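Local coordinates for 3-hydroxyisobutyrate dehydrogenase family protein (Geobacter sulfurreducens, PDB 3PDU) that binds NADP+ and acts as a beta-hydroxyacid dehydrogenase with succinic semialdehyde reductase activity, probably interconverting succinic semialdehyde and gamma-hydroxybutyrate, at residues L9-G14 / F228-P233; P15-L20 / A38-L43; I92-V97 / P149-L154; Q180-L185 / Q221-G226. All blocks are in the same frame, centred on the assembly; numbering follows the deposited sequence.

Interaction 1: L9-G14 / F228-P233; sequences LGIMGG and FPTSFP. With NAP (NADP nicotinamide-adenine-dinucleotide phosphate), chain I.
The dinucleotide-binding turn of a Rossmann fold, whose sequence fits the GxGxxG pattern with Gly10 and Gly13, presents Ile11 to Thr230, Ser231 and Pro233 of the loop between helix 214-225 and helix 234-251. Direct contact is modest, 137 Å² in all, and made by the apolar side chain of Ile11. Ile11 and Pro233 meet tip to tip, CD1 to CG at 3.6 Å, while the same CD1 lies 3.8 Å from Thr230 CG2. The other branch, CG2, stands anti to the backbone N of Ile11 and rests 3.6 Å from Ser231 O.

NADP completes the bridge. The two phosphates of its diphosphate bridge are gripped by consecutive amides of the turn. Ile11 N donates to NADP O2A almost straight (3.0 Å, 176°). Met12 N donates to NADP O2N at 2.9 Å. Bends at chi2 (-67°) and chi3 (-74°) fold Met12 against the nicotinamide, bringing SD within 3.3 Å of C7N of the carboxamide. Phe232 adds its ring, with NADP O2D in the plane at its edge and Phe278 in an edge-to-face stack. From the loop backbone, Ser231 O accepts the carboxamide N7N of NADP at 2.9 Å.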
# COMPACT_ATOMS: atom_id res chain seq x y z
N LEU A 9 -0.46 -32.88 14.69
CA LEU A 9 -1.82 -33.31 14.36
C LEU A 9 -2.76 -32.13 14.47
O LEU A 9 -3.59 -32.06 15.37
CB LEU A 9 -2.26 -34.43 15.32
CG LEU A 9 -1.34 -35.67 15.25
CD1 LEU A 9 -1.70 -36.68 16.34
CD2 LEU A 9 -1.39 -36.31 13.86
N GLY A 10 -2.60 -31.18 13.56
CA GLY A 10 -3.43 -29.99 13.57
C GLY A 10 -4.56 -30.15 12.58
O GLY A 10 -4.98 -31.27 12.26
N ILE A 11 -5.07 -29.02 12.10
CA ILE A 11 -6.16 -29.01 11.13
C ILE A 11 -5.81 -29.84 9.90
O ILE A 11 -6.65 -30.58 9.39
CB ILE A 11 -6.53 -27.57 10.73
CG1 ILE A 11 -7.23 -26.88 11.91
CG2 ILE A 11 -7.43 -27.56 9.49
CD1 ILE A 11 -7.32 -25.39 11.79
N MET A 12 -4.56 -29.71 9.43
CA MET A 12 -4.09 -30.47 8.27
C MET A 12 -3.54 -31.84 8.68
O MET A 12 -3.87 -32.86 8.07
CB MET A 12 -3.00 -29.69 7.51
CG MET A 12 -3.48 -28.37 6.87
SD MET A 12 -4.63 -28.66 5.52
CE MET A 12 -3.52 -29.26 4.23
N GLY A 13 -2.71 -31.86 9.71
CA GLY A 13 -2.01 -33.08 10.11
C GLY A 13 -2.91 -34.19 10.61
O GLY A 13 -2.62 -35.37 10.41
N GLY A 14 -3.98 -33.83 11.30
CA GLY A 14 -4.95 -34.81 11.77
C GLY A 14 -5.50 -35.65 10.62
O GLY A 14 -5.35 -36.87 10.61
N PHE A 228 -17.15 -17.80 9.57
CA PHE A 228 -15.84 -18.18 9.03
C PHE A 228 -15.24 -19.42 9.69
O PHE A 228 -14.17 -19.35 10.30
CB PHE A 228 -14.87 -16.99 9.10
CG PHE A 228 -15.40 -15.75 8.44
CD1 PHE A 228 -15.16 -15.51 7.09
CD2 PHE A 228 -16.18 -14.86 9.15
CE1 PHE A 228 -15.65 -14.38 6.48
CE2 PHE A 228 -16.69 -13.73 8.53
CZ PHE A 228 -16.43 -13.49 7.20
N PRO A 229 -15.93 -20.57 9.57
CA PRO A 229 -15.40 -21.82 10.12
C PRO A 229 -14.03 -22.12 9.50
O PRO A 229 -13.83 -21.96 8.30
CB PRO A 229 -16.43 -22.86 9.69
CG PRO A 229 -17.08 -22.26 8.48
CD PRO A 229 -17.11 -20.79 8.71
N THR A 230 -13.08 -22.54 10.33
CA THR A 230 -11.68 -22.52 9.92
C THR A 230 -11.28 -23.67 9.01
O THR A 230 -11.30 -24.83 9.43
CB THR A 230 -10.77 -22.51 11.16
OG1 THR A 230 -11.17 -21.45 12.03
CG2 THR A 230 -9.32 -22.30 10.74
N SER A 231 -10.90 -23.35 7.77
CA SER A 231 -10.23 -24.33 6.92
C SER A 231 -8.73 -24.05 6.89
O SER A 231 -7.92 -24.95 7.05
CB SER A 231 -10.79 -24.32 5.50
OG SER A 231 -12.08 -24.92 5.47
N PHE A 232 -8.37 -22.79 6.67
CA PHE A 232 -6.97 -22.38 6.71
C PHE A 232 -6.91 -21.19 7.66
O PHE A 232 -7.49 -20.14 7.38
CB PHE A 232 -6.51 -21.99 5.29
CG PHE A 232 -5.10 -21.48 5.22
CD1 PHE A 232 -4.08 -22.10 5.92
CD2 PHE A 232 -4.79 -20.41 4.39
CE1 PHE A 232 -2.76 -21.64 5.82
CE2 PHE A 232 -3.48 -19.95 4.27
CZ PHE A 232 -2.47 -20.55 4.99
N PRO A 233 -6.27 -21.38 8.83
CA PRO A 233 -6.27 -20.34 9.87
C PRO A 233 -5.71 -19.02 9.36
O PRO A 233 -4.69 -19.01 8.67
CB PRO A 233 -5.36 -20.94 10.95
CG PRO A 233 -5.52 -22.43 10.78
CD PRO A 233 -5.58 -22.61 9.27
PA NAP I . -2.71 -25.83 12.98
O1A NAP I . -2.58 -24.51 13.62
O2A NAP I . -4.05 -26.43 13.11
O5B NAP I . -1.60 -26.84 13.50
C5B NAP I . -0.27 -26.49 13.77
C4B NAP I . 0.44 -27.73 14.31
O4B NAP I . 1.77 -27.37 14.68
C3B NAP I . -0.22 -28.30 15.57
O3B NAP I . -0.00 -29.70 15.57
C2B NAP I . 0.59 -27.68 16.69
O2B NAP I . 0.68 -28.43 17.88
C1B NAP I . 1.96 -27.68 16.04
N9A NAP I . 2.88 -26.72 16.65
C8A NAP I . 2.83 -25.35 16.64
N7A NAP I . 3.91 -24.89 17.32
C5A NAP I . 4.64 -25.94 17.75
C6A NAP I . 5.82 -26.03 18.47
N6A NAP I . 6.46 -24.92 18.87
N1A NAP I . 6.32 -27.28 18.76
C2A NAP I . 5.67 -28.42 18.34
N3A NAP I . 4.50 -28.32 17.62
C4A NAP I . 4.00 -27.10 17.33
O3 NAP I . -2.28 -25.59 11.45
PN NAP I . -2.58 -26.37 10.09
O1N NAP I . -3.65 -25.64 9.38
O2N NAP I . -2.64 -27.82 10.37
O5D NAP I . -1.19 -26.01 9.36
C5D NAP I . -0.03 -26.80 9.46
C4D NAP I . 0.90 -26.34 8.34
O4D NAP I . 0.28 -26.58 7.09
C3D NAP I . 1.12 -24.83 8.40
O3D NAP I . 2.43 -24.57 7.93
C2D NAP I . 0.13 -24.27 7.40
O2D NAP I . 0.54 -23.01 6.87
C1D NAP I . 0.19 -25.38 6.36
N1N NAP I . -0.97 -25.49 5.48
C2N NAP I . -2.24 -25.33 5.95
C3N NAP I . -3.33 -25.47 5.09
C7N NAP I . -4.75 -25.33 5.58
O7N NAP I . -5.76 -25.10 4.64
N7N NAP I . -5.06 -25.38 6.88
C4N NAP I . -3.11 -25.80 3.75
C5N NAP I . -1.81 -25.99 3.28
C6N NAP I . -0.74 -25.84 4.16
P2B NAP I . -0.37 -28.16 19.08
O1X NAP I . 0.36 -28.57 20.32
O2X NAP I . -0.75 -26.69 19.08
O3X NAP I . -1.60 -28.98 18.86

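Interaction 2: P15-L20 / A38-L43; sequences PMAANL and APLVAL
Leu40 and Leu43 reach from helix 38-43 onto a small-residue surface of helix 13-23 made by Ala17 and Ala18. The two short segments run almost parallel, with 7° between their N-to-C directions and 10.0 Å between their axes, and Ala18 and Leu40 form the nearest CA pair at 6.2 Å.

Apolar contacts carry the whole interface, which buries 141 Å². As modelled, Leu40 works through its CD2 branch, which touches Ala17 CB at 3.6 Å and Ala18 CB at 3.9 Å and also comes close to the backbone N of Ala18. Its chi2 of 126° is not a usual leucine value, so all these CD2 contacts are doubtful in detail. Leu43, one turn later, lays CD1 against Ala18 CB at 3.8 Å. Ala18 thus faces both leucines.

Polar bonding serves each helix separately. Asn19 N donates to Pro15 O at 2.9 Å in one, and Ala42 N donates to Ala38 O at the same distance in the other.

The inner side of the contact is covered by the domain core, whereas Leu43 lies at the exposed border. Leu9 packs on both Ala17 and Leu40, while Met16 and Leu20, which point elsewhere on helix 13-23, reach Phe6 of strand 4-7 and Leu154. The order of elements, with strand 4-7, helix 13-23, strand 27-30, helix 38-43 and strand 46-47 in succession and the strands adjacent and parallel, is that of consecutive beta-alpha-beta crossovers in a Rossmann fold.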
# COMPACT_ATOMS: atom_id res chain seq x y z
N PRO A 15 -6.15 -35.00 9.65
CA PRO A 15 -6.74 -35.70 8.50
C PRO A 15 -5.68 -36.43 7.66
O PRO A 15 -5.95 -37.51 7.14
CB PRO A 15 -7.35 -34.57 7.66
CG PRO A 15 -7.50 -33.42 8.58
CD PRO A 15 -6.54 -33.58 9.71
N MET A 16 -4.49 -35.85 7.54
CA MET A 16 -3.42 -36.47 6.76
C MET A 16 -2.94 -37.74 7.45
O MET A 16 -2.83 -38.79 6.81
CB MET A 16 -2.24 -35.50 6.55
CG MET A 16 -2.57 -34.35 5.61
SD MET A 16 -1.37 -33.02 5.74
CE MET A 16 0.10 -33.71 4.95
N ALA A 17 -2.69 -37.66 8.75
CA ALA A 17 -2.28 -38.84 9.50
C ALA A 17 -3.37 -39.92 9.42
O ALA A 17 -3.07 -41.11 9.25
CB ALA A 17 -1.96 -38.49 10.96
N ALA A 18 -4.63 -39.50 9.51
CA ALA A 18 -5.76 -40.44 9.46
C ALA A 18 -5.83 -41.15 8.11
O ALA A 18 -6.17 -42.33 8.03
CB ALA A 18 -7.07 -39.71 9.75
N ASN A 19 -5.55 -40.42 7.03
CA ASN A 19 -5.49 -41.03 5.71
C ASN A 19 -4.45 -42.15 5.60
O ASN A 19 -4.69 -43.16 4.95
CB ASN A 19 -5.24 -39.97 4.63
CG ASN A 19 -6.49 -39.22 4.27
OD1 ASN A 19 -7.60 -39.68 4.56
ND2 ASN A 19 -6.34 -38.06 3.62
N LEU A 20 -3.30 -41.98 6.25
CA LEU A 20 -2.27 -43.01 6.22
C LEU A 20 -2.74 -44.24 6.99
O LEU A 20 -2.56 -45.37 6.54
CB LEU A 20 -0.96 -42.49 6.81
CG LEU A 20 -0.30 -41.33 6.05
CD1 LEU A 20 1.00 -40.90 6.73
CD2 LEU A 20 -0.04 -41.72 4.60
N ALA A 38 -5.47 -38.67 20.36
CA ALA A 38 -6.50 -39.64 20.74
C ALA A 38 -7.28 -40.25 19.57
O ALA A 38 -7.38 -41.47 19.47
CB ALA A 38 -7.46 -39.06 21.78
N PRO A 39 -7.87 -39.42 18.70
CA PRO A 39 -8.64 -39.96 17.58
C PRO A 39 -7.77 -40.81 16.65
O PRO A 39 -8.26 -41.79 16.08
CB PRO A 39 -9.11 -38.71 16.82
CG PRO A 39 -8.91 -37.57 17.77
CD PRO A 39 -7.78 -37.95 18.66
N LEU A 40 -6.51 -40.44 16.48
CA LEU A 40 -5.61 -41.22 15.62
C LEU A 40 -5.24 -42.57 16.24
O LEU A 40 -5.19 -43.59 15.55
CB LEU A 40 -4.37 -40.40 15.26
CG LEU A 40 -5.02 -39.43 14.27
CD1 LEU A 40 -4.81 -37.98 14.58
CD2 LEU A 40 -4.71 -39.78 12.82
N VAL A 41 -5.00 -42.57 17.55
CA VAL A 41 -4.77 -43.83 18.26
C VAL A 41 -5.99 -44.75 18.19
O VAL A 41 -5.86 -45.95 17.96
CB VAL A 41 -4.38 -43.58 19.73
CG1 VAL A 41 -4.22 -44.92 20.48
CG2 VAL A 41 -3.09 -42.77 19.79
N ALA A 42 -7.18 -44.18 18.38
CA ALA A 42 -8.41 -44.98 18.29
C ALA A 42 -8.60 -45.60 16.90
O ALA A 42 -9.21 -46.66 16.76
CB ALA A 42 -9.64 -44.15 18.69
N LEU A 43 -8.06 -44.93 15.88
CA LEU A 43 -8.15 -45.40 14.50
C LEU A 43 -7.12 -46.49 14.24
O LEU A 43 -7.24 -47.26 13.30
CB LEU A 43 -7.89 -44.25 13.51
CG LEU A 43 -9.04 -43.40 12.98
CD1 LEU A 43 -8.48 -42.35 12.01
CD2 LEU A 43 -10.11 -44.25 12.29

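Interaction 3: I92-V97 / P149-L154; sequences IDMSTV and PAFAAL. With NAP (NADP nicotinamide-adenine-dinucleotide phosphate), chain I.
Ile92, near the end of strand 90-93 of the Rossmann sheet, and Met94, just past it, meet Phe151 and Leu154 of helix 148-154, which covers that side. Ile92 and Phe151 come from opposite directions. With chi2 of Ile92 at 178° its chain is extended, which carries CD1 to within 4.0 Å of Phe151 CZ; CG2 lies 4.1 Å from the same ring atom. Met94 also runs out straight until chi3 (83°), where the bend turns CE toward Phe151 CE1 at 4.1 Å. The Phe151 ring reaches both although its CB bond does not aim at them, and their methyls come to it obliquely. The sulfur of Met94 passes Leu154 at a slant, SD to CD1 at 4.2 Å. All four side chains are buried, and Met16 of helix 13-23 packs on both Met94 and Leu154.

At the strand end Asp93 starts an Asx turn. Its OD1 takes two bonds: Ser95 OG donates at 2.6 Å through the syn lone pair, whereas Ser95 N donates at 3.1 Å from above the carboxylate plane. Ser95 OG is also bonded to Leu65 N. One residue further on, Thr96 N donates to the ribose hydroxyl O3D of NADP, 3.0 Å away, with an N-H...O angle of 152°.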
# COMPACT_ATOMS: atom_id res chain seq x y z
N ILE A 92 10.24 -36.06 6.23
CA ILE A 92 9.56 -35.29 5.19
C ILE A 92 8.79 -34.18 5.86
O ILE A 92 7.76 -34.42 6.49
CB ILE A 92 8.59 -36.16 4.37
CG1 ILE A 92 9.34 -37.33 3.71
CG2 ILE A 92 7.86 -35.32 3.32
CD1 ILE A 92 8.46 -38.27 2.91
N ASP A 93 9.28 -32.96 5.75
CA ASP A 93 8.62 -31.84 6.41
C ASP A 93 7.65 -31.20 5.44
O ASP A 93 8.06 -30.62 4.43
CB ASP A 93 9.64 -30.83 6.96
CG ASP A 93 9.04 -29.88 8.00
OD1 ASP A 93 7.80 -29.85 8.15
OD2 ASP A 93 9.81 -29.15 8.66
N MET A 94 6.37 -31.32 5.74
CA MET A 94 5.33 -30.81 4.85
C MET A 94 4.78 -29.48 5.34
O MET A 94 3.84 -28.93 4.76
CB MET A 94 4.22 -31.86 4.70
CG MET A 94 4.78 -33.18 4.15
SD MET A 94 3.53 -34.44 3.78
CE MET A 94 2.97 -33.93 2.16
N SER A 95 5.38 -28.95 6.42
CA SER A 95 5.02 -27.64 6.96
C SER A 95 5.32 -26.53 5.95
O SER A 95 6.29 -26.62 5.20
CB SER A 95 5.87 -27.36 8.22
OG SER A 95 5.84 -28.42 9.14
N THR A 96 4.52 -25.47 5.95
CA THR A 96 4.85 -24.31 5.12
C THR A 96 5.82 -23.41 5.87
O THR A 96 5.45 -22.79 6.86
CB THR A 96 3.60 -23.51 4.69
OG1 THR A 96 2.76 -24.34 3.87
CG2 THR A 96 3.99 -22.25 3.87
N VAL A 97 7.07 -23.37 5.40
CA VAL A 97 8.13 -22.59 6.03
C VAL A 97 8.93 -21.89 4.93
O VAL A 97 8.69 -22.11 3.74
CB VAL A 97 9.09 -23.50 6.87
CG1 VAL A 97 8.35 -24.19 8.04
CG2 VAL A 97 9.77 -24.55 5.98
N PRO A 149 3.79 -44.51 -2.08
CA PRO A 149 2.50 -45.04 -1.64
C PRO A 149 1.82 -44.15 -0.59
O PRO A 149 0.59 -43.97 -0.61
CB PRO A 149 2.86 -46.42 -1.06
CG PRO A 149 4.07 -46.84 -1.86
CD PRO A 149 4.85 -45.54 -2.06
N ALA A 150 2.60 -43.56 0.30
CA ALA A 150 2.03 -42.63 1.27
C ALA A 150 1.51 -41.34 0.59
O ALA A 150 0.43 -40.84 0.93
CB ALA A 150 3.04 -42.33 2.40
N PHE A 151 2.27 -40.80 -0.36
CA PHE A 151 1.85 -39.60 -1.07
C PHE A 151 0.54 -39.85 -1.84
O PHE A 151 -0.28 -38.94 -1.99
CB PHE A 151 2.95 -39.10 -2.02
CG PHE A 151 4.07 -38.34 -1.34
CD1 PHE A 151 3.90 -37.81 -0.07
CD2 PHE A 151 5.27 -38.12 -1.98
CE1 PHE A 151 4.93 -37.09 0.55
CE2 PHE A 151 6.31 -37.40 -1.37
CZ PHE A 151 6.13 -36.89 -0.10
N ALA A 152 0.35 -41.07 -2.32
CA ALA A 152 -0.90 -41.41 -3.01
C ALA A 152 -2.12 -41.41 -2.07
O ALA A 152 -3.23 -41.14 -2.49
CB ALA A 152 -0.77 -42.76 -3.73
N ALA A 153 -1.89 -41.70 -0.79
CA ALA A 153 -2.96 -41.61 0.21
C ALA A 153 -3.23 -40.15 0.60
O ALA A 153 -4.31 -39.82 1.09
CB ALA A 153 -2.59 -42.42 1.45
N LEU A 154 -2.25 -39.28 0.38
CA LEU A 154 -2.37 -37.90 0.84
C LEU A 154 -2.81 -36.91 -0.23
O LEU A 154 -3.49 -35.93 0.07
CB LEU A 154 -1.05 -37.42 1.43
CG LEU A 154 -0.52 -38.15 2.67
CD1 LEU A 154 0.82 -37.54 3.06
CD2 LEU A 154 -1.50 -38.05 3.83
PA NAP I . -2.71 -25.83 12.98
O1A NAP I . -2.58 -24.51 13.62
O2A NAP I . -4.05 -26.43 13.11
O5B NAP I . -1.60 -26.84 13.50
C5B NAP I . -0.27 -26.49 13.77
C4B NAP I . 0.44 -27.73 14.31
O4B NAP I . 1.77 -27.37 14.68
C3B NAP I . -0.22 -28.30 15.57
O3B NAP I . -0.00 -29.70 15.57
C2B NAP I . 0.59 -27.68 16.69
O2B NAP I . 0.68 -28.43 17.88
C1B NAP I . 1.96 -27.68 16.04
N9A NAP I . 2.88 -26.72 16.65
C8A NAP I . 2.83 -25.35 16.64
N7A NAP I . 3.91 -24.89 17.32
C5A NAP I . 4.64 -25.94 17.75
C6A NAP I . 5.82 -26.03 18.47
N6A NAP I . 6.46 -24.92 18.87
N1A NAP I . 6.32 -27.28 18.76
C2A NAP I . 5.67 -28.42 18.34
N3A NAP I . 4.50 -28.32 17.62
C4A NAP I . 4.00 -27.10 17.33
O3 NAP I . -2.28 -25.59 11.45
PN NAP I . -2.58 -26.37 10.09
O1N NAP I . -3.65 -25.64 9.38
O2N NAP I . -2.64 -27.82 10.37
O5D NAP I . -1.19 -26.01 9.36
C5D NAP I . -0.03 -26.80 9.46
C4D NAP I . 0.90 -26.34 8.34
O4D NAP I . 0.28 -26.58 7.09
C3D NAP I . 1.12 -24.83 8.40
O3D NAP I . 2.43 -24.57 7.93
C2D NAP I . 0.13 -24.27 7.40
O2D NAP I . 0.54 -23.01 6.87
C1D NAP I . 0.19 -25.38 6.36
N1N NAP I . -0.97 -25.49 5.48
C2N NAP I . -2.24 -25.33 5.95
C3N NAP I . -3.33 -25.47 5.09
C7N NAP I . -4.75 -25.33 5.58
O7N NAP I . -5.76 -25.10 4.64
N7N NAP I . -5.06 -25.38 6.88
C4N NAP I . -3.11 -25.80 3.75
C5N NAP I . -1.81 -25.99 3.28
C6N NAP I . -0.74 -25.84 4.16
P2B NAP I . -0.37 -28.16 19.08
O1X NAP I . 0.36 -28.57 20.32
O2X NAP I . -0.75 -26.69 19.08
O3X NAP I . -1.60 -28.98 18.86

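Interaction 4: Q180-L185 / Q221-G226; sequences QMMTAL and QMLLSG
Leu223 of helix 214-225 points its two methyls at two residues one turn apart on helix 166-194, Met182 and Leu185. The approaches differ. Met182 and Leu223 come tip to tip, the terminal CE of the methionine lying 4.2 Å from Leu223 CD2. Leu185 instead lies slantwise to Leu223, whose CD1 stands 4.0 Å from Leu185 CG and 4.1 Å from Leu185 CD2.

The torsions account for this split. Met182 has CG anti to its backbone N (chi1 -176°) and then bends at both chi2 and chi3, which brings the methyl to the leucine although the CB bond does not aim at it. Leu223 has CG beside its own N instead (chi1 -55°), and its CB bond does point at the opposite helix. The closest backbone pair, Leu185 and Leu223, keeps CA atoms 9.3 Å apart, so the side chains span the gap, and only 105 Å² is buried.

The helix carrying Leu223 ends just beyond. Gly226 N still donates to Met222 O at 2.8 Å, but Gly226 itself adopts positive phi (73°), and Ser225 OG bonds Glu227 N.

In the all-helical part of the chain, Leu185 also touches Phe216 of helix 214-225 and Leu206 of helix 199-208, Thr183 faces helix 256-270, and Met181 packs on Met211 of a second subunit, so helix 166-194 also borders the subunit interface.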
# COMPACT_ATOMS: atom_id res chain seq x y z
N GLN A 180 -3.50 -12.38 -1.83
CA GLN A 180 -3.94 -11.20 -2.56
C GLN A 180 -5.31 -11.42 -3.21
O GLN A 180 -6.12 -10.48 -3.30
CB GLN A 180 -2.89 -10.78 -3.59
CG GLN A 180 -1.58 -10.32 -2.95
CD GLN A 180 -0.61 -9.71 -3.96
OE1 GLN A 180 0.48 -10.23 -4.18
NE2 GLN A 180 -1.02 -8.62 -4.57
N MET A 181 -5.58 -12.64 -3.67
CA MET A 181 -6.92 -12.93 -4.21
C MET A 181 -8.00 -12.79 -3.16
O MET A 181 -9.12 -12.34 -3.46
CB MET A 181 -6.99 -14.33 -4.82
CG MET A 181 -6.35 -14.42 -6.20
SD MET A 181 -6.45 -16.10 -6.84
CE MET A 181 -8.22 -16.30 -7.11
N MET A 182 -7.69 -13.18 -1.92
CA MET A 182 -8.68 -13.12 -0.85
C MET A 182 -8.97 -11.67 -0.47
O MET A 182 -10.13 -11.29 -0.25
CB MET A 182 -8.24 -13.92 0.38
CG MET A 182 -9.31 -13.96 1.49
SD MET A 182 -10.74 -14.95 1.00
CE MET A 182 -12.03 -13.71 1.15
N THR A 183 -7.92 -10.83 -0.39
CA THR A 183 -8.17 -9.42 -0.09
C THR A 183 -8.87 -8.73 -1.26
O THR A 183 -9.68 -7.84 -1.06
CB THR A 183 -6.89 -8.63 0.32
OG1 THR A 183 -5.89 -8.71 -0.71
CG2 THR A 183 -6.34 -9.14 1.65
N ALA A 184 -8.58 -9.16 -2.49
CA ALA A 184 -9.28 -8.63 -3.65
C ALA A 184 -10.78 -8.94 -3.58
O ALA A 184 -11.61 -8.04 -3.71
CB ALA A 184 -8.68 -9.19 -4.94
N LEU A 185 -11.11 -10.21 -3.36
CA LEU A 185 -12.51 -10.61 -3.19
C LEU A 185 -13.17 -9.88 -2.02
O LEU A 185 -14.29 -9.38 -2.14
CB LEU A 185 -12.64 -12.13 -3.02
CG LEU A 185 -14.07 -12.64 -2.81
CD1 LEU A 185 -14.88 -12.46 -4.08
CD2 LEU A 185 -14.06 -14.10 -2.40
N GLN A 221 -19.40 -17.55 -0.03
CA GLN A 221 -20.51 -17.91 0.84
C GLN A 221 -20.23 -17.56 2.30
O GLN A 221 -21.15 -17.21 3.04
CB GLN A 221 -20.87 -19.39 0.69
CG GLN A 221 -21.53 -19.71 -0.65
CD GLN A 221 -22.78 -18.87 -0.91
OE1 GLN A 221 -23.67 -18.77 -0.06
NE2 GLN A 221 -22.85 -18.26 -2.10
N MET A 222 -18.97 -17.65 2.73
CA MET A 222 -18.61 -17.19 4.07
C MET A 222 -18.85 -15.70 4.20
O MET A 222 -19.33 -15.22 5.23
CB MET A 222 -17.13 -17.46 4.36
CG MET A 222 -16.78 -18.90 4.56
SD MET A 222 -15.05 -19.03 5.03
CE MET A 222 -14.84 -20.81 5.00
N LEU A 223 -18.50 -14.95 3.16
CA LEU A 223 -18.67 -13.50 3.20
C LEU A 223 -20.15 -13.15 3.32
O LEU A 223 -20.51 -12.20 4.02
CB LEU A 223 -18.08 -12.84 1.95
CG LEU A 223 -16.61 -13.14 1.63
CD1 LEU A 223 -16.09 -12.16 0.57
CD2 LEU A 223 -15.76 -13.07 2.87
N LEU A 224 -21.00 -13.90 2.64
CA LEU A 224 -22.43 -13.63 2.70
C LEU A 224 -23.01 -14.00 4.07
O LEU A 224 -23.86 -13.28 4.61
CB LEU A 224 -23.18 -14.38 1.60
CG LEU A 224 -22.80 -14.03 0.16
CD1 LEU A 224 -23.72 -14.74 -0.83
CD2 LEU A 224 -22.87 -12.53 -0.04
N SER A 225 -22.55 -15.11 4.63
CA SER A 225 -23.11 -15.61 5.89
C SER A 225 -22.53 -14.88 7.10
O SER A 225 -23.17 -14.82 8.15
CB SER A 225 -22.87 -17.12 6.02
OG SER A 225 -21.50 -17.39 6.26
N GLY A 226 -21.34 -14.32 6.95
CA GLY A 226 -20.62 -13.72 8.07
C GLY A 226 -20.06 -14.77 9.02
O GLY A 226 -19.71 -14.46 10.16

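From the N terminus, interaction 1 opens first at 9-14 and closes last, at 228-233, joining the Rossmann domain to the helical part across 213 intervening residues. The other three contacts fall within that span and follow one another in series without crossing. Interaction 2 makes a short closure between consecutive helices; interaction 3 makes a longer one, from strand 90-93 to helix 148-154. Interaction 4 binds helices of the C-terminal part. Helix 13-23 links the first three: Leu9 CD2 meets Ala17 CB at 3.7 Å, and Met16 CE meets Met94 SD at 3.7 Å. Phe228 CE1 touches Leu223 CD2 at 3.8 Å, connecting interactions 1 and 4, while NADP is shared by interactions 1 and 3.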